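Poly(A) ribonuclease pop2 (Schizosaccharomyces pombe, PDB 2P51) degrades the poly(A) tails of mRNA from the 3' end, acting as a metal-dependent exoribonuclease and catalytic component of the CCR4-NOT complex. Local coordinates at residues Met50-Pro55 against Leu83-Ile88; Thr105-Phe110 against Gln235-Ser240; Lys207-Ser212 against Ser263-Gln268; Pro201-Ile206 against Asn267-Leu272. All blocks are in the same frame, centred on the assembly; numbering follows the deposited sequence. Where two conformers were deposited one is given.

Contact 1: Met50-Pro55 against Leu83-Ile88; sequences MDTEFP and LKIIQI. With MG (magnesium ion), chain C; MG (magnesium ion), chain B.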
# COMPACT_ATOMS: atom_id res chain seq x y z
N MET A 50 -0.03 -4.30 -1.64
CA MET A 50 -0.36 -2.87 -1.69
C MET A 50 0.85 -2.03 -1.31
O MET A 50 1.68 -2.43 -0.47
CB MET A 50 -1.54 -2.59 -0.73
CG MET A 50 -1.99 -1.16 -0.58
SD MET A 50 -1.04 -0.24 0.67
CE MET A 50 -1.81 -0.93 2.16
N ASP A 51 0.86 -0.86 -1.96
CA ASP A 51 1.79 0.21 -1.60
C ASP A 51 1.10 1.56 -1.79
O ASP A 51 0.08 1.57 -2.54
CB ASP A 51 3.08 0.19 -2.45
CG ASP A 51 4.14 1.17 -1.95
OD1 ASP A 51 4.22 1.36 -0.71
OD2 ASP A 51 4.86 1.69 -2.83
N THR A 52 1.63 2.63 -1.20
CA THR A 52 1.08 3.94 -1.51
C THR A 52 2.24 4.93 -1.73
O THR A 52 3.35 4.70 -1.27
CB THR A 52 0.20 4.57 -0.40
OG1 THR A 52 1.02 5.01 0.68
CG2 THR A 52 -0.85 3.55 0.12
N GLU A 53 1.98 6.00 -2.48
CA GLU A 53 2.93 7.10 -2.51
C GLU A 53 2.21 8.33 -1.90
O GLU A 53 1.00 8.52 -2.09
CB GLU A 53 3.42 7.43 -3.92
CG GLU A 53 4.03 6.28 -4.71
CD GLU A 53 5.21 5.63 -4.05
OE1 GLU A 53 6.03 6.30 -3.40
OE2 GLU A 53 5.33 4.37 -4.17
N PHE A 54 2.94 9.16 -1.19
CA PHE A 54 2.41 10.31 -0.47
C PHE A 54 3.57 11.29 -0.28
O PHE A 54 4.72 10.93 -0.57
CB PHE A 54 1.82 9.85 0.87
CG PHE A 54 2.77 9.02 1.70
CD1 PHE A 54 3.68 9.62 2.57
CD2 PHE A 54 2.72 7.62 1.62
CE1 PHE A 54 4.53 8.86 3.34
CE2 PHE A 54 3.60 6.86 2.37
CZ PHE A 54 4.49 7.50 3.23
N PRO A 55 3.30 12.51 0.09
CA PRO A 55 4.35 13.55 0.02
C PRO A 55 5.29 13.60 1.21
O PRO A 55 5.70 14.67 1.68
CB PRO A 55 3.55 14.85 -0.13
CG PRO A 55 2.18 14.59 0.33
CD PRO A 55 1.98 13.10 0.45
N LEU A 83 -1.41 15.26 5.13
CA LEU A 83 -0.83 15.24 3.80
C LEU A 83 -1.63 14.31 2.92
O LEU A 83 -1.96 13.18 3.33
CB LEU A 83 0.62 14.75 3.83
CG LEU A 83 1.61 15.60 4.67
CD1 LEU A 83 3.03 15.02 4.54
CD2 LEU A 83 1.57 17.05 4.23
N LYS A 84 -1.94 14.81 1.74
CA LYS A 84 -2.81 14.01 0.86
C LYS A 84 -2.10 12.88 0.14
O LYS A 84 -0.97 13.00 -0.34
CB LYS A 84 -3.42 14.95 -0.19
CG LYS A 84 -4.41 15.95 0.42
CD LYS A 84 -4.86 16.90 -0.70
CE LYS A 84 -5.92 17.82 -0.07
NZ LYS A 84 -6.47 18.71 -1.12
N ILE A 85 -2.81 11.77 0.06
CA ILE A 85 -2.35 10.62 -0.73
C ILE A 85 -2.15 10.98 -2.21
O ILE A 85 -2.92 11.79 -2.72
CB ILE A 85 -3.36 9.47 -0.59
CG1 ILE A 85 -2.85 8.14 -1.12
CG2 ILE A 85 -4.72 9.80 -1.24
CD1 ILE A 85 -1.65 7.56 -0.49
N ILE A 86 -1.13 10.34 -2.81
CA ILE A 86 -0.84 10.61 -4.23
C ILE A 86 -1.08 9.37 -5.07
O ILE A 86 -1.64 9.50 -6.19
CB ILE A 86 0.60 11.18 -4.38
CG1 ILE A 86 0.70 12.58 -3.76
CG2 ILE A 86 1.04 11.22 -5.84
CD1 ILE A 86 2.12 13.13 -3.60
N GLN A 87 -0.73 8.19 -4.62
CA GLN A 87 -1.02 7.01 -5.40
C GLN A 87 -1.30 5.81 -4.46
O GLN A 87 -0.70 5.74 -3.39
CB GLN A 87 0.13 6.47 -6.28
CG GLN A 87 0.47 7.22 -7.52
CD GLN A 87 1.61 6.61 -8.30
OE1 GLN A 87 2.57 6.09 -7.67
NE2 GLN A 87 1.57 6.68 -9.60
N ILE A 88 -2.13 4.89 -4.90
CA ILE A 88 -2.26 3.59 -4.25
C ILE A 88 -2.02 2.52 -5.30
O ILE A 88 -2.63 2.62 -6.38
CB ILE A 88 -3.63 3.34 -3.60
CG1 ILE A 88 -3.91 4.32 -2.46
CG2 ILE A 88 -3.77 1.88 -3.14
CD1 ILE A 88 -5.29 4.30 -1.85
MG MG C . 6.46 3.00 -3.06
MG MG B . 5.26 1.39 1.05
O HOH W 1 5.12 3.43 1.32
O HOH W 2 5.93 4.01 -1.26
O HOH W 3 5.59 -0.64 1.06
O HOH W 4 6.94 1.74 0.01
O HOH W 5 6.35 1.28 2.88
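Glu53 faces both Ile86 and Gln87 in a classic beta bulge, where the metal-binding strand 47-53 of the DEDD nuclease fold pairs antiparallel with the start of strand 87-93. Glu53 N donates to Gln87 O (2.8 Å), and Glu53 O accepts twice, from Ile86 N at 2.9 Å and from Gln87 N at 3.1 Å, both donors arriving from the same face of the carbonyl plane. One oxygen thus satisfies two consecutive amides, which is the defining evidence for the bulge. Beside it, the Glu53 and Gln87 side chains run alongside each other in the same direction, Glu53 CG lying 3.3 Å from Gln87 OE1, an oxygen that itself accepts from Ala238 N. Bent at chi2 (-58°), the Glu53 chain turns its carboxylate to a magnesium ion, with OE2 at 2.1 Å from the metal. Asp51 bridges the two magnesium ions, one through each carboxylate oxygen; Asp172 and Asp241 complete the acidic set. On the other face of the sheet Thr52 lies beside Ile88, while the CD1 methyl of Ile85 crosses against Thr52 CB. Past the strand, Pro55 CG packs on Leu83 CB (3.8 Å) and its CD sits 3.1 Å from Lys84 O, a buried carbonyl with no partner in the model. With an alanine here the ring carbons CG and CD are gone, which would probably open a gap beside Leu83 and uncover Lys84 O. Two acidic residues two apart on a strand, sharing one magnesium ion while the first reaches a second, are typical of the DEDD active site.

Contact 2: Thr105-Phe110 against Gln235-Ser240; sequences TWQFNF and QHQAGS
Gln107 swings its CG opposite its own amide nitrogen (chi1 178°) and, extended beyond, reaches from strand 105-109 to the first turn of helix 238-257. There its OE1 accepts from Gly239 N at 2.9 Å, a fairly straight bond (157° at the hydrogen), the N-H arriving tilted out of the amide plane. Two residues earlier, Thr105 has OG1 likewise turned opposite the backbone N (chi1 -174°), which sets the hydroxyl for donation to Gly239 O at 3.0 Å. Gly239 is therefore held at both its backbone N and its backbone O by side chains of one strand. Gln107 OE1 also accepts a hydrogen bond from water 6 at 2.7 Å, and that water accepts from Ser240 N at 2.9 Å. Packing at Gly239 is close: a beta carbon there would come within about 3.0 Å of Gln107 OE1. At the N-cap position, Gln237 lays its amide nearly parallel to that of Gln107, but the bond from Gln107 NE2 to Gln237 OE1 is weak at 3.3 Å. Stronger partners lie outside: Asp25 for Gln107 NE2 and Ser130 for Gln237 NE2. The N-H groups of Gly239 and Ser240, in the first turn of a helix, are thus met by a glutamine side chain of a neighbouring sheet and by a water; the same first turn carries Asp241, a metal ligand of the DEDD fold.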
# COMPACT_ATOMS: atom_id res chain seq x y z
N THR A 105 -0.76 -5.28 -12.02
CA THR A 105 -1.02 -4.37 -10.90
C THR A 105 -1.84 -3.18 -11.39
O THR A 105 -1.82 -2.83 -12.58
CB THR A 105 0.32 -3.93 -10.27
OG1 THR A 105 0.07 -3.15 -9.10
CG2 THR A 105 1.14 -3.05 -11.22
N TRP A 106 -2.60 -2.54 -10.49
CA TRP A 106 -3.31 -1.31 -10.75
C TRP A 106 -2.64 -0.18 -9.98
O TRP A 106 -2.21 -0.39 -8.84
CB TRP A 106 -4.76 -1.38 -10.25
CG TRP A 106 -5.67 -2.12 -11.20
CD1 TRP A 106 -6.47 -1.52 -12.15
CD2 TRP A 106 -5.89 -3.54 -11.32
NE1 TRP A 106 -7.17 -2.50 -12.84
CE2 TRP A 106 -6.84 -3.72 -12.36
CE3 TRP A 106 -5.38 -4.66 -10.66
CZ2 TRP A 106 -7.29 -4.98 -12.75
CZ3 TRP A 106 -5.82 -5.92 -11.02
CH2 TRP A 106 -6.77 -6.07 -12.06
N GLN A 107 -2.61 0.98 -10.62
CA GLN A 107 -2.08 2.15 -9.99
C GLN A 107 -3.15 3.24 -9.99
O GLN A 107 -3.48 3.79 -11.04
CB GLN A 107 -0.85 2.61 -10.77
CG GLN A 107 -0.18 3.87 -10.27
CD GLN A 107 1.26 3.90 -10.80
OE1 GLN A 107 2.14 3.42 -10.06
NE2 GLN A 107 1.46 4.44 -11.99
N PHE A 108 -3.68 3.57 -8.81
CA PHE A 108 -4.71 4.58 -8.63
C PHE A 108 -4.03 5.92 -8.39
O PHE A 108 -3.21 6.00 -7.45
CB PHE A 108 -5.58 4.23 -7.42
CG PHE A 108 -6.39 2.96 -7.68
CD1 PHE A 108 -7.68 3.06 -8.16
CD2 PHE A 108 -5.86 1.72 -7.46
CE1 PHE A 108 -8.41 1.91 -8.41
CE2 PHE A 108 -6.59 0.56 -7.72
CZ PHE A 108 -7.87 0.63 -8.23
N ASN A 109 -4.32 6.92 -9.21
CA ASN A 109 -3.66 8.22 -9.12
C ASN A 109 -4.59 9.28 -8.54
O ASN A 109 -5.67 9.49 -9.14
CB ASN A 109 -3.21 8.61 -10.54
CG ASN A 109 -2.18 7.59 -11.07
OD1 ASN A 109 -1.08 7.46 -10.51
ND2 ASN A 109 -2.59 6.88 -12.12
N PHE A 110 -4.23 9.90 -7.42
CA PHE A 110 -5.16 10.74 -6.67
C PHE A 110 -4.91 12.22 -6.88
O PHE A 110 -3.81 12.69 -7.21
CB PHE A 110 -5.06 10.41 -5.17
CG PHE A 110 -5.65 9.02 -4.94
CD1 PHE A 110 -7.02 8.86 -4.75
CD2 PHE A 110 -4.86 7.89 -4.96
CE1 PHE A 110 -7.57 7.60 -4.54
CE2 PHE A 110 -5.38 6.63 -4.73
CZ PHE A 110 -6.76 6.49 -4.55
N GLN A 235 10.51 2.03 -10.16
CA GLN A 235 10.68 2.10 -8.71
C GLN A 235 10.08 3.42 -8.18
O GLN A 235 10.14 4.50 -8.78
CB GLN A 235 12.16 1.98 -8.38
CG GLN A 235 12.52 1.96 -6.91
CD GLN A 235 13.93 1.49 -6.64
OE1 GLN A 235 14.27 1.31 -5.45
NE2 GLN A 235 14.80 1.28 -7.62
N HIS A 236 9.48 3.31 -6.99
CA HIS A 236 8.95 4.48 -6.30
C HIS A 236 7.72 4.97 -7.04
O HIS A 236 7.40 6.16 -6.94
CB HIS A 236 10.06 5.54 -6.12
CG HIS A 236 9.75 6.39 -4.94
ND1 HIS A 236 10.35 6.18 -3.71
CD2 HIS A 236 8.89 7.43 -4.78
CE1 HIS A 236 9.88 7.06 -2.83
NE2 HIS A 236 8.99 7.85 -3.46
N GLN A 237 7.02 4.06 -7.72
CA GLN A 237 5.64 4.29 -8.14
C GLN A 237 4.81 3.16 -7.53
O GLN A 237 5.32 2.03 -7.50
CB GLN A 237 5.43 4.41 -9.66
CG GLN A 237 5.99 5.79 -10.13
CD GLN A 237 5.30 6.29 -11.37
OE1 GLN A 237 4.08 6.35 -11.50
NE2 GLN A 237 6.07 6.66 -12.42
N ALA A 238 3.61 3.48 -7.03
CA ALA A 238 2.96 2.49 -6.14
C ALA A 238 2.56 1.23 -6.88
O ALA A 238 2.57 0.15 -6.27
CB ALA A 238 1.77 3.08 -5.43
N GLY A 239 2.17 1.29 -8.14
CA GLY A 239 1.79 0.11 -8.90
C GLY A 239 2.93 -0.87 -8.97
O GLY A 239 2.80 -2.06 -8.61
N SER A 240 4.09 -0.43 -9.41
CA SER A 240 5.28 -1.26 -9.55
C SER A 240 5.75 -1.73 -8.18
O SER A 240 6.10 -2.92 -8.02
CB SER A 240 6.36 -0.42 -10.24
OG SER A 240 7.55 -1.18 -10.34
O HOH W 6 3.96 1.81 -11.28

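Contact 3: Lys207-Ser212 against Ser263-Gln268; sequences KYIMKS and SRMLNQ
Tyr208, on helix 206-213, meets the loop 263-268 first, laying one face of its ring against the aliphatic part of Gln268. Gln268 CB stands 3.4 Å from the Tyr208 ring centroid and only 8° off the normal, a CH-pi contact almost exactly over the centre. The same ring presents its edge to Met265, whose CG lies 3.9 Å from Tyr208 CE2, near the ring plane. At the tip Tyr208 OH is 2.6 Å from water 7; the further leg from this water to Arg264 O is too short to be trusted. Next along the helix, Ile209 meets the end of the Met265 chain at about a right angle. CG2 of Ile209 touches Met265 CE at 3.3 Å, though this closeness is doubtful evidence of strain, and SD rests beside Ile209 CG1 at 3.8 Å. Phe257 of helix 238-257 adjoins both side chains. The polar end of Gln268 is turned back by the bend at chi2 (-61°), and NE2 donates to Leu266 O at 3.1 Å within its own turn. No direct hydrogen bond joins the segments, so cohesion between them rests on carbon-to-ring and methyl contacts, with the amide nitrogen of Gln268 bonded inside its own loop.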
# COMPACT_ATOMS: atom_id res chain seq x y z
N LYS A 207 8.03 -6.58 5.84
CA LYS A 207 9.13 -6.04 6.64
C LYS A 207 9.15 -6.64 8.04
O LYS A 207 10.22 -6.93 8.62
CB LYS A 207 9.01 -4.51 6.80
CG LYS A 207 10.18 -3.89 7.59
CD LYS A 207 11.44 -3.71 6.80
CE LYS A 207 12.55 -3.14 7.71
NZ LYS A 207 13.85 -3.26 7.00
N TYR A 208 7.96 -6.80 8.61
CA TYR A 208 7.90 -7.48 9.89
C TYR A 208 8.46 -8.90 9.76
O TYR A 208 9.25 -9.39 10.56
CB TYR A 208 6.45 -7.54 10.41
CG TYR A 208 6.32 -8.40 11.66
CD1 TYR A 208 6.64 -7.84 12.91
CD2 TYR A 208 5.89 -9.74 11.63
CE1 TYR A 208 6.53 -8.62 14.04
CE2 TYR A 208 5.79 -10.51 12.77
CZ TYR A 208 6.12 -9.93 13.99
OH TYR A 208 6.03 -10.65 15.15
N ILE A 209 8.02 -9.62 8.72
CA ILE A 209 8.48 -11.00 8.53
C ILE A 209 9.99 -11.04 8.32
O ILE A 209 10.69 -11.81 9.02
CB ILE A 209 7.74 -11.67 7.36
CG1 ILE A 209 6.23 -11.73 7.55
CG2 ILE A 209 8.35 -13.06 7.13
CD1 ILE A 209 5.43 -12.24 6.36
N MET A 210 10.51 -10.20 7.40
CA MET A 210 11.92 -10.31 7.06
C MET A 210 12.78 -9.77 8.19
O MET A 210 13.74 -10.46 8.57
CB MET A 210 12.28 -9.60 5.74
CG MET A 210 11.61 -10.31 4.55
SD MET A 210 12.43 -11.90 4.28
CE MET A 210 13.87 -11.33 3.36
N LYS A 211 12.51 -8.59 8.71
CA LYS A 211 13.43 -8.04 9.73
C LYS A 211 13.09 -8.57 11.11
O LYS A 211 13.99 -9.10 11.76
CB LYS A 211 13.38 -6.52 9.76
CG LYS A 211 14.37 -5.99 10.84
CD LYS A 211 14.54 -4.54 10.89
CE LYS A 211 15.54 -4.10 11.96
NZ LYS A 211 16.80 -4.87 11.94
N SER A 212 11.86 -8.43 11.58
CA SER A 212 11.58 -8.77 12.98
C SER A 212 11.66 -10.26 13.27
O SER A 212 12.09 -10.65 14.37
CB SER A 212 10.19 -8.23 13.39
OG SER A 212 10.20 -6.81 13.24
N SER A 263 1.46 -18.62 11.06
CA SER A 263 0.28 -17.85 11.48
C SER A 263 0.69 -16.82 12.50
O SER A 263 -0.05 -15.82 12.67
CB SER A 263 -0.79 -18.80 12.03
OG SER A 263 -0.38 -19.27 13.34
N ARG A 264 1.85 -16.92 13.14
CA ARG A 264 2.29 -15.90 14.10
C ARG A 264 2.63 -14.58 13.44
O ARG A 264 2.88 -13.52 14.01
CB ARG A 264 3.50 -16.39 14.92
CG ARG A 264 3.08 -17.57 15.81
CD ARG A 264 4.25 -18.21 16.53
NE ARG A 264 5.02 -19.00 15.56
CZ ARG A 264 6.05 -19.77 15.91
NH1 ARG A 264 6.39 -19.85 17.20
NH2 ARG A 264 6.69 -20.45 14.98
N MET A 265 2.65 -14.60 12.11
CA MET A 265 2.92 -13.29 11.53
C MET A 265 1.74 -12.50 11.07
O MET A 265 1.92 -11.39 10.60
CB MET A 265 3.89 -13.63 10.40
CG MET A 265 5.19 -14.02 11.28
SD MET A 265 6.19 -14.60 10.05
CE MET A 265 7.89 -14.61 10.00
N LEU A 266 0.59 -13.14 11.22
CA LEU A 266 -0.62 -12.44 10.84
C LEU A 266 -0.85 -11.12 11.62
O LEU A 266 -0.80 -11.04 12.84
CB LEU A 266 -1.81 -13.37 11.11
CG LEU A 266 -3.09 -13.23 10.31
CD1 LEU A 266 -2.91 -13.35 8.79
CD2 LEU A 266 -4.10 -14.29 10.77
N ASN A 267 -1.17 -10.09 10.84
CA ASN A 267 -1.57 -8.77 11.33
C ASN A 267 -0.50 -8.15 12.21
O ASN A 267 -0.85 -7.42 13.16
CB ASN A 267 -2.93 -8.84 12.04
CG ASN A 267 -4.00 -9.41 11.12
OD1 ASN A 267 -3.81 -9.67 9.93
ND2 ASN A 267 -5.15 -9.67 11.67
N GLN A 268 0.76 -8.38 11.95
CA GLN A 268 1.79 -7.68 12.73
C GLN A 268 2.42 -6.60 11.85
O GLN A 268 2.99 -6.94 10.80
CB GLN A 268 2.89 -8.62 13.23
CG GLN A 268 2.39 -9.84 14.03
CD GLN A 268 1.65 -9.37 15.25
OE1 GLN A 268 2.21 -8.58 16.00
NE2 GLN A 268 0.40 -9.83 15.47
O HOH W 7 4.72 -12.87 15.47

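Contact 4: Pro201-Ile206 against Asn267-Leu272; sequences PKNYDI and NQLYGL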
# COMPACT_ATOMS: atom_id res chain seq x y z
N PRO A 201 -8.73 -8.01 7.78
CA PRO A 201 -8.65 -9.03 8.81
C PRO A 201 -7.53 -10.04 8.62
O PRO A 201 -7.18 -10.71 9.60
CB PRO A 201 -10.01 -9.73 8.72
CG PRO A 201 -10.49 -9.45 7.31
CD PRO A 201 -10.02 -8.04 7.02
N LYS A 202 -6.98 -10.17 7.42
CA LYS A 202 -5.86 -11.09 7.18
C LYS A 202 -4.78 -10.34 6.41
O LYS A 202 -4.96 -10.09 5.21
CB LYS A 202 -6.36 -12.29 6.39
CG LYS A 202 -5.28 -13.27 5.97
CD LYS A 202 -5.85 -14.60 5.47
CE LYS A 202 -4.73 -15.59 5.32
NZ LYS A 202 -4.35 -15.98 3.95
N ASN A 203 -3.72 -9.98 7.10
CA ASN A 203 -2.67 -9.21 6.39
C ASN A 203 -1.31 -9.66 6.89
O ASN A 203 -1.18 -10.20 8.02
CB ASN A 203 -2.96 -7.72 6.55
CG ASN A 203 -2.83 -7.17 7.94
OD1 ASN A 203 -1.70 -7.05 8.45
ND2 ASN A 203 -3.88 -6.78 8.64
N TYR A 204 -0.32 -9.46 6.03
CA TYR A 204 1.09 -9.72 6.37
C TYR A 204 1.93 -8.50 5.99
O TYR A 204 1.65 -7.92 4.91
CB TYR A 204 1.65 -10.95 5.66
CG TYR A 204 0.97 -12.25 6.03
CD1 TYR A 204 1.25 -12.89 7.23
CD2 TYR A 204 0.06 -12.82 5.16
CE1 TYR A 204 0.63 -14.07 7.58
CE2 TYR A 204 -0.56 -14.00 5.50
CZ TYR A 204 -0.28 -14.62 6.70
OH TYR A 204 -0.93 -15.82 7.00
N ASP A 205 2.87 -8.16 6.85
CA ASP A 205 3.83 -7.10 6.56
C ASP A 205 5.17 -7.78 6.30
O ASP A 205 5.77 -8.31 7.25
CB ASP A 205 3.89 -6.10 7.72
CG ASP A 205 4.82 -4.94 7.44
OD1 ASP A 205 5.78 -5.08 6.61
OD2 ASP A 205 4.66 -3.85 8.05
N ILE A 206 5.63 -7.76 5.06
CA ILE A 206 6.88 -8.45 4.70
C ILE A 206 8.07 -7.88 5.49
O ILE A 206 9.02 -8.62 5.73
CB ILE A 206 7.13 -8.34 3.19
CG1 ILE A 206 6.08 -9.10 2.38
CG2 ILE A 206 8.54 -8.77 2.77
CD1 ILE A 206 6.18 -8.80 0.88
N ASN A 267 -1.17 -10.09 10.84
CA ASN A 267 -1.57 -8.77 11.33
C ASN A 267 -0.50 -8.15 12.21
O ASN A 267 -0.85 -7.42 13.16
CB ASN A 267 -2.93 -8.84 12.04
CG ASN A 267 -4.00 -9.41 11.12
OD1 ASN A 267 -3.81 -9.67 9.93
ND2 ASN A 267 -5.15 -9.67 11.67
N GLN A 268 0.76 -8.38 11.95
CA GLN A 268 1.79 -7.68 12.73
C GLN A 268 2.42 -6.60 11.85
O GLN A 268 2.99 -6.94 10.80
CB GLN A 268 2.89 -8.62 13.23
CG GLN A 268 2.39 -9.84 14.03
CD GLN A 268 1.65 -9.37 15.25
OE1 GLN A 268 2.21 -8.58 16.00
NE2 GLN A 268 0.40 -9.83 15.47
N LEU A 269 2.33 -5.34 12.24
CA LEU A 269 2.89 -4.29 11.40
C LEU A 269 4.30 -3.95 11.84
O LEU A 269 4.53 -3.82 13.06
CB LEU A 269 2.01 -3.04 11.46
CG LEU A 269 0.55 -3.17 11.07
CD1 LEU A 269 -0.04 -1.78 10.95
CD2 LEU A 269 0.45 -3.93 9.77
N TYR A 270 5.25 -3.79 10.93
CA TYR A 270 6.60 -3.45 11.35
C TYR A 270 6.66 -2.13 12.10
O TYR A 270 6.12 -1.13 11.70
CB TYR A 270 7.51 -3.35 10.11
CG TYR A 270 8.94 -3.05 10.53
CD1 TYR A 270 9.68 -4.03 11.17
CD2 TYR A 270 9.50 -1.80 10.28
CE1 TYR A 270 10.98 -3.75 11.54
CE2 TYR A 270 10.79 -1.51 10.64
CZ TYR A 270 11.52 -2.49 11.29
OH TYR A 270 12.82 -2.23 11.67
N GLY A 271 7.37 -2.02 13.21
CA GLY A 271 7.68 -0.79 13.89
C GLY A 271 6.57 -0.21 14.73
O GLY A 271 6.69 0.88 15.26
N LEU A 272 5.46 -0.93 14.89
CA LEU A 272 4.28 -0.44 15.57
C LEU A 272 3.73 -1.40 16.62
O LEU A 272 3.83 -2.63 16.26
CB LEU A 272 3.20 -0.16 14.50
CG LEU A 272 3.49 1.11 13.66
CD1 LEU A 272 2.52 1.23 12.50
CD2 LEU A 272 3.45 2.34 14.56
O HOH W 8 3.18 -9.31 9.38
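Asn267 and Asn203 make the close end of this contact, where the loop after helix 238-257 runs roughly parallel to the edge strand 203-205. Asn267 N donates to Asn203 O at 2.8 Å and 171°, while the side chain of Asn267, its CG anti to the carbonyl carbon (chi1 -57°), doubles back along the same strand. Its OD1 accepts from Asn203 N at 2.8 Å, nearly along the C=O axis, and its ND2 donates to Pro201 O at 3.1 Å, approaching from above that carbonyl plane. One residue thus makes three bonds to the backbone, its amide adding two beside the backbone one. Replacing it with an alanine removes that amide and would probably leave Asn203 N and Pro201 O without these mates. Further along the backbones separate, and water 8 stands between them, accepting from Asp205 N at 2.8 Å and lying 2.8 Å from Gln268 O. Direct contact resumes at Asp205, whose OD2 is met from above its carboxylate plane by Tyr270 N at 2.9 Å; the Tyr270 ring leads away from the strand, toward Lys207 and His168. Asp205 OD1 caps Lys207 N at the start of helix 206-213. The chemistry is almost wholly polar: backbone and amide groups fix the loop to the sheet edge, and the donors around Asp205, His168 N and Ser169 OG among them, would probably favour its charged form.

Overall arrangement
Contacts 1 and 2 adjoin, their centres about 9 Å apart, on neighbouring strands 87-93 and 105-109 of the one mixed sheet; the Gln87 amide joins them. Contacts 3 and 4 form a second cluster, their centres about 6 Å apart, sharing Asn267 and Gln268, with strand 203-205 leading straight into helix 206-213. Contact 4 reaches the same sheet at its outermost strand, about 18 Å from contact 1 between centres. Along the chain, contact 1 closes before the others open, whereas contact 2 crosses contacts 3 and 4. Helix 238-257 thus links the metal centre, at its start, to the far sheet edge, where the loop after it packs, across the chain's centre from contact 2.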